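Local coordinates for uncharacterized protein (Chaetomium thermophilum, PDB 3LPZ), which probably acts as the alpha-solenoid protein Get4 of the Get pathway, binding Get5 and serving tail-anchored protein biogenesis, at residues A186-A191 with L242-I248; A171-Y175 with I212-L217; L19-I23 with S60-L65; M121-S125 with L138-V142. All coordinates share one frame; numbering follows the deposited sequence. Where two conformers were deposited one is given.

Contact 1. Residues A186-A191 with L242-I248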
# COMPACT_ATOMS: atom_id res chain seq x y z
N ALA A 186 -6.43 19.68 -5.66
CA ALA A 186 -7.03 18.41 -6.18
C ALA A 186 -6.06 17.50 -6.99
O ALA A 186 -6.00 16.31 -6.72
CB ALA A 186 -8.33 18.63 -6.94
N PRO A 187 -5.29 18.06 -7.97
CA PRO A 187 -4.39 17.21 -8.78
C PRO A 187 -3.28 16.54 -7.97
O PRO A 187 -2.84 15.45 -8.34
CB PRO A 187 -3.77 18.18 -9.79
CG PRO A 187 -4.66 19.45 -9.72
CD PRO A 187 -5.17 19.49 -8.34
N LEU A 188 -2.85 17.17 -6.87
CA LEU A 188 -1.79 16.60 -6.02
C LEU A 188 -2.26 15.33 -5.32
O LEU A 188 -1.52 14.37 -5.20
CB LEU A 188 -1.31 17.62 -4.99
CG LEU A 188 -0.26 18.68 -5.39
CD1 LEU A 188 -0.29 19.11 -6.84
CD2 LEU A 188 -0.30 19.89 -4.39
N TYR A 189 -3.50 15.33 -4.85
CA TYR A 189 -4.05 14.16 -4.18
C TYR A 189 -4.44 13.11 -5.18
O TYR A 189 -4.25 11.91 -4.92
CB TYR A 189 -5.21 14.54 -3.26
CG TYR A 189 -4.71 15.37 -2.08
CD1 TYR A 189 -4.17 14.74 -0.96
CD2 TYR A 189 -4.70 16.77 -2.13
CE1 TYR A 189 -3.67 15.50 0.12
CE2 TYR A 189 -4.21 17.52 -1.07
CZ TYR A 189 -3.70 16.88 0.05
OH TYR A 189 -3.20 17.62 1.09
N CYS A 190 -4.91 13.54 -6.34
CA CYS A 190 -5.19 12.58 -7.40
C CYS A 190 -3.90 11.83 -7.79
O CYS A 190 -3.92 10.60 -7.92
CB CYS A 190 -5.84 13.28 -8.61
SG CYS A 190 -6.42 12.11 -9.84
N ALA A 191 -2.79 12.58 -7.91
CA ALA A 191 -1.50 12.01 -8.28
C ALA A 191 -1.01 10.99 -7.26
O ALA A 191 -0.45 10.00 -7.65
CB ALA A 191 -0.45 13.09 -8.52
N LEU A 242 -8.36 23.12 -13.61
CA LEU A 242 -7.36 22.30 -12.91
C LEU A 242 -6.39 21.68 -13.93
O LEU A 242 -6.46 20.48 -14.21
CB LEU A 242 -8.06 21.24 -12.05
CG LEU A 242 -8.95 21.74 -10.89
CD1 LEU A 242 -9.81 20.61 -10.32
CD2 LEU A 242 -8.12 22.40 -9.76
N PRO A 243 -5.51 22.51 -14.52
CA PRO A 243 -4.60 22.02 -15.58
C PRO A 243 -3.78 20.74 -15.25
O PRO A 243 -3.55 19.92 -16.14
CB PRO A 243 -3.64 23.20 -15.82
CG PRO A 243 -4.02 24.28 -14.86
CD PRO A 243 -5.37 23.96 -14.28
N LEU A 244 -3.30 20.60 -14.02
CA LEU A 244 -2.48 19.42 -13.69
C LEU A 244 -3.31 18.15 -13.60
O LEU A 244 -2.79 17.04 -13.73
CB LEU A 244 -1.73 19.61 -12.37
CG LEU A 244 -0.45 20.45 -12.45
CD1 LEU A 244 0.21 20.46 -11.05
CD2 LEU A 244 0.50 19.95 -13.54
N LEU A 245 -4.59 18.29 -13.32
CA LEU A 245 -5.46 17.12 -13.37
C LEU A 245 -5.61 16.68 -14.85
O LEU A 245 -5.69 15.47 -15.18
CB LEU A 245 -6.80 17.44 -12.74
CG LEU A 245 -7.25 16.49 -11.64
CD1 LEU A 245 -8.61 16.90 -11.03
CD2 LEU A 245 -7.30 15.06 -12.17
N ASN A 246 -5.67 17.66 -15.74
CA ASN A 246 -5.70 17.39 -17.17
C ASN A 246 -4.43 16.73 -17.65
O ASN A 246 -4.48 15.80 -18.44
CB ASN A 246 -5.97 18.68 -17.95
CG ASN A 246 -7.29 19.29 -17.55
OD1 ASN A 246 -8.20 18.57 -17.13
ND2 ASN A 246 -7.41 20.61 -17.65
N PHE A 247 -3.29 17.18 -17.12
CA PHE A 247 -2.03 16.51 -17.36
C PHE A 247 -2.09 15.02 -16.97
O PHE A 247 -1.68 14.14 -17.75
CB PHE A 247 -0.92 17.19 -16.55
CG PHE A 247 0.38 16.46 -16.59
CD1 PHE A 247 1.24 16.60 -17.69
CD2 PHE A 247 0.77 15.63 -15.53
CE1 PHE A 247 2.48 15.92 -17.73
CE2 PHE A 247 1.99 14.95 -15.57
CZ PHE A 247 2.85 15.09 -16.67
N ILE A 248 -2.57 14.75 -15.77
CA ILE A 248 -2.77 13.37 -15.30
C ILE A 248 -3.71 12.57 -16.22
O ILE A 248 -3.37 11.44 -16.60
CB ILE A 248 -3.30 13.32 -13.85
CG1 ILE A 248 -2.26 13.89 -12.87
CG2 ILE A 248 -3.71 11.87 -13.48
CD1 ILE A 248 -2.89 14.22 -11.48
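Pro187 packs against Leu244 and Leu245 where two helix segments of the Get4 alpha-solenoid run nearly side by side, their axes 8.6 Å apart at closest and 27° from parallel. The backbones are close at this end: Pro187 CA lies 4.7 Å from Leu245 CA. Leu242 N-caps helix 243-256 and Ala186 begins helix 186-199, so the contact joins both first turns.

The side chains that meet are apolar, apart from the thiol of Cys190. The Pro187 ring crosses the Leu244 side chain at about a right angle, with CB 3.6 Å from Leu244 CB. The same Pro187 CB is also 3.6 Å from Leu245 N. Ala186 CB meets a methyl of Leu242, CD1, at 4.2 Å. Further along, Cys190 has SG anti to its own backbone N (chi1 -171°). There SG touches Leu245 CD2 at 3.9 Å.

Phe213 and Leu217 of helix 203-220 pack on Cys190 and Leu245, and Leu274 of helix 271-275 packs on Leu244. The contact is buried among helices. One turn on, Ile248 makes the contact with one methyl. Its CD1 lies 4.0 Å from Ala191 CB and reaches the backbone of the facing helix, 3.4 Å from Pro187 O.

Contact 2. Residues A171-Y175 with I212-L217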
# COMPACT_ATOMS: atom_id res chain seq x y z
N ALA A 171 -8.13 5.93 -3.57
CA ALA A 171 -8.62 7.16 -4.19
C ALA A 171 -9.59 7.93 -3.26
O ALA A 171 -9.51 9.17 -3.15
CB ALA A 171 -9.30 6.82 -5.53
N ARG A 172 -10.47 7.20 -2.57
CA ARG A 172 -11.40 7.83 -1.59
C ARG A 172 -10.68 8.38 -0.37
O ARG A 172 -11.05 9.44 0.16
CB ARG A 172 -12.49 6.85 -1.15
CG ARG A 172 -13.51 6.61 -2.25
CD ARG A 172 -14.73 5.78 -1.76
NE ARG A 172 -15.49 5.26 -2.90
CZ ARG A 172 -16.29 6.00 -3.69
NH1 ARG A 172 -16.42 7.31 -3.48
NH2 ARG A 172 -16.94 5.44 -4.70
N MET A 173 -9.62 7.70 0.05
CA MET A 173 -8.75 8.21 1.11
C MET A 173 -8.03 9.49 0.66
O MET A 173 -8.01 10.48 1.39
CB MET A 173 -7.74 7.15 1.56
CG MET A 173 -6.83 7.59 2.74
SD MET A 173 -5.15 6.93 2.61
CE MET A 173 -4.52 8.11 1.42
N GLU A 174 -7.46 9.47 -0.53
CA GLU A 174 -6.84 10.69 -1.08
C GLU A 174 -7.85 11.82 -1.21
O GLU A 174 -7.51 12.97 -0.97
CB GLU A 174 -6.11 10.46 -2.42
CG GLU A 174 -4.94 9.42 -2.45
CD GLU A 174 -3.75 9.75 -1.57
OE1 GLU A 174 -3.62 10.89 -1.07
OE2 GLU A 174 -2.92 8.84 -1.37
N TYR A 175 -9.08 11.50 -1.62
CA TYR A 175 -10.11 12.53 -1.69
C TYR A 175 -10.43 13.10 -0.29
O TYR A 175 -10.57 14.32 -0.14
CB TYR A 175 -11.42 12.04 -2.36
CG TYR A 175 -12.27 13.23 -2.71
CD1 TYR A 175 -11.96 14.00 -3.82
CD2 TYR A 175 -13.33 13.62 -1.90
CE1 TYR A 175 -12.68 15.11 -4.15
CE2 TYR A 175 -14.09 14.78 -2.23
CZ TYR A 175 -13.73 15.52 -3.36
OH TYR A 175 -14.42 16.64 -3.74
N ILE A 212 -12.36 6.96 -9.74
CA ILE A 212 -12.97 7.18 -8.41
C ILE A 212 -12.71 8.58 -7.88
O ILE A 212 -13.66 9.26 -7.40
CB ILE A 212 -12.54 6.10 -7.38
CG1 ILE A 212 -13.02 4.69 -7.81
CG2 ILE A 212 -12.99 6.46 -5.94
CD1 ILE A 212 -14.58 4.45 -7.83
N PHE A 213 -11.46 9.04 -7.96
CA PHE A 213 -11.13 10.34 -7.36
C PHE A 213 -11.89 11.45 -8.12
O PHE A 213 -12.50 12.34 -7.50
CB PHE A 213 -9.61 10.60 -7.44
CG PHE A 213 -9.19 11.88 -6.80
CD1 PHE A 213 -9.26 13.09 -7.50
CD2 PHE A 213 -8.71 11.89 -5.48
CE1 PHE A 213 -8.86 14.31 -6.89
CE2 PHE A 213 -8.31 13.08 -4.87
CZ PHE A 213 -8.39 14.30 -5.57
N THR A 214 -11.81 11.42 -9.45
CA THR A 214 -12.48 12.44 -10.24
C THR A 214 -14.02 12.37 -10.16
O THR A 214 -14.65 13.41 -10.22
CB THR A 214 -11.99 12.50 -11.71
OG1 THR A 214 -12.24 11.25 -12.38
CG2 THR A 214 -10.48 12.85 -11.73
N SER A 215 -14.60 11.17 -10.01
CA SER A 215 -16.06 11.10 -9.77
C SER A 215 -16.41 11.76 -8.44
O SER A 215 -17.42 12.43 -8.35
CB SER A 215 -16.59 9.66 -9.74
OG SER A 215 -16.36 9.13 -11.02
N ALA A 216 -15.56 11.55 -7.42
CA ALA A 216 -15.80 12.14 -6.10
C ALA A 216 -15.73 13.67 -6.20
O ALA A 216 -16.59 14.39 -5.65
CB ALA A 216 -14.77 11.58 -5.05
N LEU A 217 -14.72 14.15 -6.91
CA LEU A 217 -14.54 15.59 -7.10
C LEU A 217 -15.78 16.23 -7.73
O LEU A 217 -16.26 17.27 -7.28
CB LEU A 217 -13.28 15.86 -7.95
CG LEU A 217 -12.93 17.31 -8.20
CD1 LEU A 217 -12.53 18.01 -6.90
CD2 LEU A 217 -11.76 17.38 -9.20
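Tyr175 lies across Phe213 and Ala216 where helix 166-179 meets helix 203-220 in the alpha-solenoid. The segment axes cross at -41° and come within 8.8 Å. Helix 186-199 lies between the two in sequence.

Tyr175 and Phe213 form a T-shaped pair. The edge of the tyrosine points at the face of the phenylalanine, with ring centroids 5.4 Å apart and planes at 72°. Both rings leave their helices with CG opposite the backbone N (chi1 -165° for Tyr175), which carries them into the groove between the helices. The rim of Phe213 also presses on the backbone: its CE2 is 3.7 Å from Tyr175 N. Ala216 comes over one face of the Tyr175 ring. Its CB sits 3.9 Å from the ring centroid, a CH-pi contact. Leu217 adds its backbone, with CA 3.5 Å from Tyr175 CE1. The hydroxyl end is held by Asp220, which hydrogen-bonds Tyr175 OH.

With an alanine here in place of Tyr175, Asp220 would probably lose its hydroxyl partner and a gap would open beside Phe213 and Ala216.

At the other end, Ala171 CB meets Ile212 CG2 at 3.7 Å. Arg172 leaves its helix pointing away, but its chain, extended from CG to NE, crosses Ile212 at a slant. Glu168 makes a salt bridge with Arg172 NE. The guanidinium lies flat against the isoleucine: Ile212 CG2 stands over its centre, 4.0 Å from Arg172 CZ.

Contact 3. Residues L19-I23 with S60-L65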
# COMPACT_ATOMS: atom_id res chain seq x y z
N LEU A 19 -8.56 -23.69 27.93
CA LEU A 19 -7.76 -22.45 27.90
C LEU A 19 -8.64 -21.22 27.69
O LEU A 19 -8.48 -20.24 28.40
CB LEU A 19 -6.64 -22.52 26.84
CG LEU A 19 -5.57 -23.58 27.12
CD1 LEU A 19 -4.72 -23.83 25.89
CD2 LEU A 19 -4.69 -23.19 28.34
N GLN A 20 -9.58 -21.27 26.74
CA GLN A 20 -10.49 -20.12 26.49
C GLN A 20 -11.35 -19.73 27.70
O GLN A 20 -11.50 -18.53 28.02
CB GLN A 20 -11.39 -20.37 25.28
CG GLN A 20 -10.61 -20.26 23.98
CD GLN A 20 -11.45 -20.65 22.78
OE1 GLN A 20 -12.21 -21.60 22.84
NE2 GLN A 20 -11.32 -19.90 21.70
N ARG A 21 -11.90 -20.74 28.38
CA ARG A 21 -12.71 -20.49 29.57
C ARG A 21 -11.87 -19.87 30.69
O ARG A 21 -12.30 -18.90 31.29
CB ARG A 21 -13.45 -21.75 30.05
CG ARG A 21 -14.30 -21.52 31.30
CD ARG A 21 -15.67 -22.18 31.21
NE ARG A 21 -16.43 -21.72 30.05
CZ ARG A 21 -17.73 -21.95 29.86
NH1 ARG A 21 -18.42 -22.63 30.76
NH2 ARG A 21 -18.34 -21.49 28.77
N ARG A 22 -10.68 -20.41 30.95
CA ARG A 22 -9.79 -19.77 31.94
C ARG A 22 -9.54 -18.30 31.64
O ARG A 22 -9.55 -17.46 32.55
CB ARG A 22 -8.46 -20.51 32.05
CG ARG A 22 -8.56 -21.83 32.77
CD ARG A 22 -7.27 -22.59 32.70
NE ARG A 22 -6.15 -21.86 33.29
CZ ARG A 22 -4.88 -22.24 33.15
NH1 ARG A 22 -4.59 -23.33 32.45
NH2 ARG A 22 -3.90 -21.54 33.72
N ILE A 23 -9.34 -17.99 30.36
CA ILE A 23 -9.08 -16.62 29.94
C ILE A 23 -10.35 -15.76 30.03
O ILE A 23 -10.28 -14.62 30.50
CB ILE A 23 -8.50 -16.58 28.51
CG1 ILE A 23 -7.05 -17.08 28.52
CG2 ILE A 23 -8.59 -15.16 27.93
CD1 ILE A 23 -6.64 -17.69 27.20
N SER A 60 -6.85 -19.78 18.05
CA SER A 60 -8.07 -19.66 18.86
C SER A 60 -7.79 -18.89 20.15
O SER A 60 -8.55 -17.99 20.51
CB SER A 60 -8.64 -21.04 19.24
OG SER A 60 -8.85 -21.82 18.08
N VAL A 61 -6.70 -19.23 20.83
CA VAL A 61 -6.40 -18.62 22.12
C VAL A 61 -5.91 -17.16 21.97
O VAL A 61 -6.23 -16.30 22.81
CB VAL A 61 -5.38 -19.46 22.96
CG1 VAL A 61 -4.97 -18.71 24.25
CG2 VAL A 61 -5.95 -20.89 23.29
N SER A 62 -5.14 -16.90 20.92
CA SER A 62 -4.74 -15.53 20.60
C SER A 62 -5.97 -14.63 20.44
O SER A 62 -6.03 -13.54 21.03
CB SER A 62 -3.94 -15.45 19.29
OG SER A 62 -3.80 -14.08 18.95
N GLN A 63 -6.94 -15.09 19.65
CA GLN A 63 -8.16 -14.32 19.43
C GLN A 63 -8.95 -14.13 20.74
O GLN A 63 -9.46 -13.02 21.01
CB GLN A 63 -9.01 -14.93 18.32
CG GLN A 63 -8.26 -14.91 16.98
CD GLN A 63 -8.98 -15.59 15.84
OE1 GLN A 63 -10.13 -15.96 15.99
NE2 GLN A 63 -8.31 -15.74 14.69
N THR A 64 -9.03 -15.18 21.56
CA THR A 64 -9.71 -15.03 22.86
C THR A 64 -9.05 -13.98 23.76
O THR A 64 -9.74 -13.17 24.42
CB THR A 64 -9.83 -16.37 23.63
OG1 THR A 64 -10.57 -17.29 22.84
CG2 THR A 64 -10.56 -16.16 24.96
N LEU A 65 -7.71 -14.00 23.80
CA LEU A 65 -6.98 -13.03 24.61
C LEU A 65 -7.22 -11.62 24.08
O LEU A 65 -7.48 -10.71 24.86
CB LEU A 65 -5.49 -13.33 24.60
CG LEU A 65 -5.06 -14.48 25.51
CD1 LEU A 65 -3.76 -15.10 25.03
CD2 LEU A 65 -4.95 -14.00 26.96
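Gln20 and Thr64 make the polar part of this contact between helix 11-25 and helix 51-67, near the N-terminal end of the alpha-solenoid, where the two segments run almost parallel. Gln20 NE2 donates to Thr64 OG1 at 2.9 Å. The bond is bent, with an angle of 133° at the hydrogen, and the hydroxyl lies 28° out of the amide plane. The glutamine chain is extended beyond CG and crosses the threonine at about a right angle. Thr64 OG1 in turn donates to Ser60 O of its own helix, 3.2 Å away. That carbonyl also accepts the backbone Thr64 N, from the opposite face of its plane. The threonine hydroxyl thus takes one bond and gives another, which is likely to hold its rotation.

The apolar part is centred on Ile23. Its two branches divide the work. CG1 lies beside the backbone N (chi1 -72°) and carries CD1 to Val61 CG1, at 3.5 Å. CG2 touches Thr64 CG2 at 3.7 Å and Leu65 CD2 at 3.9 Å. Leu19 extends this row, with CB 4.0 Å from Val61 CG2.

Helix 28-47 joins the two helices in sequence and packs on both: Thr38 touches Leu19 and Val61, Ala34 touches Ile23, and Ala35 touches Leu65. Helix 71-88 follows, with Leu77 against Val61 and Leu65.

Contact 4. Residues M121-S125 with L138-V142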
# COMPACT_ATOMS: atom_id res chain seq x y z
N MET A 121 3.62 -10.89 9.71
CA MET A 121 2.60 -11.50 8.87
C MET A 121 2.89 -11.20 7.37
O MET A 121 2.87 -12.09 6.51
CB MET A 121 1.23 -10.95 9.32
CG MET A 121 0.02 -11.26 8.45
SD MET A 121 -1.45 -10.29 8.90
CE MET A 121 -1.16 -8.68 8.15
N ILE A 122 3.17 -9.92 7.07
CA ILE A 122 3.49 -9.52 5.70
C ILE A 122 4.77 -10.22 5.22
O ILE A 122 4.81 -10.69 4.08
CB ILE A 122 3.64 -7.99 5.56
CG1 ILE A 122 2.29 -7.28 5.78
CG2 ILE A 122 4.29 -7.59 4.16
CD1 ILE A 122 1.23 -7.56 4.74
N ASP A 123 5.78 -10.30 6.09
CA ASP A 123 7.07 -10.92 5.76
C ASP A 123 6.89 -12.42 5.52
O ASP A 123 7.42 -12.96 4.55
CB ASP A 123 8.13 -10.69 6.87
CG ASP A 123 9.41 -11.47 6.61
OD1 ASP A 123 10.27 -10.98 5.84
OD2 ASP A 123 9.55 -12.58 7.15
N TRP A 124 6.11 -13.08 6.35
CA TRP A 124 5.82 -14.49 6.05
C TRP A 124 5.12 -14.59 4.67
O TRP A 124 5.44 -15.47 3.88
CB TRP A 124 4.96 -15.12 7.15
CG TRP A 124 4.18 -16.33 6.70
CD1 TRP A 124 4.63 -17.63 6.58
CD2 TRP A 124 2.80 -16.36 6.31
NE1 TRP A 124 3.61 -18.45 6.18
CE2 TRP A 124 2.48 -17.70 5.99
CE3 TRP A 124 1.79 -15.38 6.21
CZ2 TRP A 124 1.20 -18.09 5.57
CZ3 TRP A 124 0.52 -15.76 5.79
CH2 TRP A 124 0.23 -17.12 5.48
N SER A 125 4.20 -13.68 4.38
CA SER A 125 3.46 -13.77 3.12
C SER A 125 4.38 -13.52 1.89
O SER A 125 4.13 -14.04 0.82
CB SER A 125 2.25 -12.83 3.13
OG SER A 125 2.63 -11.49 2.85
N LEU A 138 -3.81 -9.33 2.23
CA LEU A 138 -3.30 -8.82 3.52
C LEU A 138 -2.95 -7.33 3.44
O LEU A 138 -3.33 -6.55 4.33
CB LEU A 138 -2.10 -9.64 4.01
CG LEU A 138 -2.36 -11.09 4.43
CD1 LEU A 138 -1.03 -11.70 4.88
CD2 LEU A 138 -3.39 -11.19 5.58
N HIS A 139 -2.27 -6.93 2.35
CA HIS A 139 -1.98 -5.50 2.13
C HIS A 139 -3.28 -4.68 2.06
O HIS A 139 -3.36 -3.58 2.64
CB HIS A 139 -1.18 -5.24 0.84
CG HIS A 139 0.29 -5.49 0.98
ND1 HIS A 139 1.06 -4.84 1.92
CD2 HIS A 139 1.13 -6.30 0.30
CE1 HIS A 139 2.33 -5.23 1.80
NE2 HIS A 139 2.39 -6.12 0.83
N HIS A 140 -4.28 -5.19 1.34
CA HIS A 140 -5.55 -4.51 1.28
C HIS A 140 -6.19 -4.25 2.67
O HIS A 140 -6.57 -3.14 3.00
CB HIS A 140 -6.55 -5.25 0.41
CG HIS A 140 -7.91 -4.60 0.40
ND1 HIS A 140 -8.16 -3.44 -0.31
CD2 HIS A 140 -9.06 -4.91 1.05
CE1 HIS A 140 -9.42 -3.07 -0.11
NE2 HIS A 140 -9.99 -3.95 0.71
N VAL A 141 -6.35 -5.32 3.44
CA VAL A 141 -6.94 -5.20 4.76
C VAL A 141 -6.14 -4.29 5.72
O VAL A 141 -6.72 -3.44 6.37
CB VAL A 141 -7.24 -6.59 5.37
CG1 VAL A 141 -7.83 -6.41 6.80
CG2 VAL A 141 -8.23 -7.36 4.44
N VAL A 142 -4.81 -4.44 5.77
CA VAL A 142 -3.98 -3.58 6.61
C VAL A 142 -4.17 -2.13 6.14
O VAL A 142 -4.34 -1.21 6.94
CB VAL A 142 -2.48 -3.99 6.52
CG1 VAL A 142 -1.56 -2.92 7.15
CG2 VAL A 142 -2.27 -5.37 7.19
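Leu138 packs against Met121, Ile122 and Ser125 of the facing helix. Its CD1 methyl lies 3.7 Å from Met121 CG, and the two side chains meet tip to tip. The same methyl touches Ser125 CB at 3.9 Å and approaches the edge of the Trp124 ring. Leu138 CB takes the CD1 methyl of Ile122 at 4.0 Å. Ser125 turns its hydroxyl back to its own helix and OG donates to Ile122 O at 2.6 Å; the same oxygen is hydrogen-bonded to Asp135 N.

Ile122 is the second main residue. Its CD1 stands over one face of the His139 ring, 4.1 Å from the centroid and 21° off the normal, as a CH-pi contact. CG2 lies obliquely above the same side of the ring, 3.9 Å from His139 CE1. The imidazole is also held by polar bonds: ND1 to His158 ND1 and NE2 to Ala133 O. A glycine in place of Ile122 would probably uncover this ring face and leave a gap beside Leu138.

Met121 is the third. It runs out straight and then bends at its last torsion (chi3 79°). This brings CE to Val142 CG2, at 3.6 Å, as the two side chains slide past each other in opposite directions.

Leu101 of helix 94-104 also packs on Leu138. The segments of helices 112-128 and 136-148 run antiparallel at 162°, with axes 11.3 Å apart. Two successive helices packed this way form a helical hairpin, the building element of an alpha-solenoid such as Get4.

From the N terminus, contact 3 comes first. It closes a loop of 36 residues, mostly helix 28-47, and ties helix 11-25 to helix 51-67. Contact 4 follows in series, about 24 Å away between centres, and closes the short link between neighbouring helices 112-128 and 136-148. Contacts 2 and 1 come last and cross along the chain: 171-175, 186-191, 212-217, 242-248. Contact 2 spans helix 186-199, and contact 1 spans helix 203-220. They touch, chiefly through Phe213 and Leu217, so four helices share one packed region. Contacts 1 and 3 lie on opposite sides of the chain's centre, about 50 Å apart between centres.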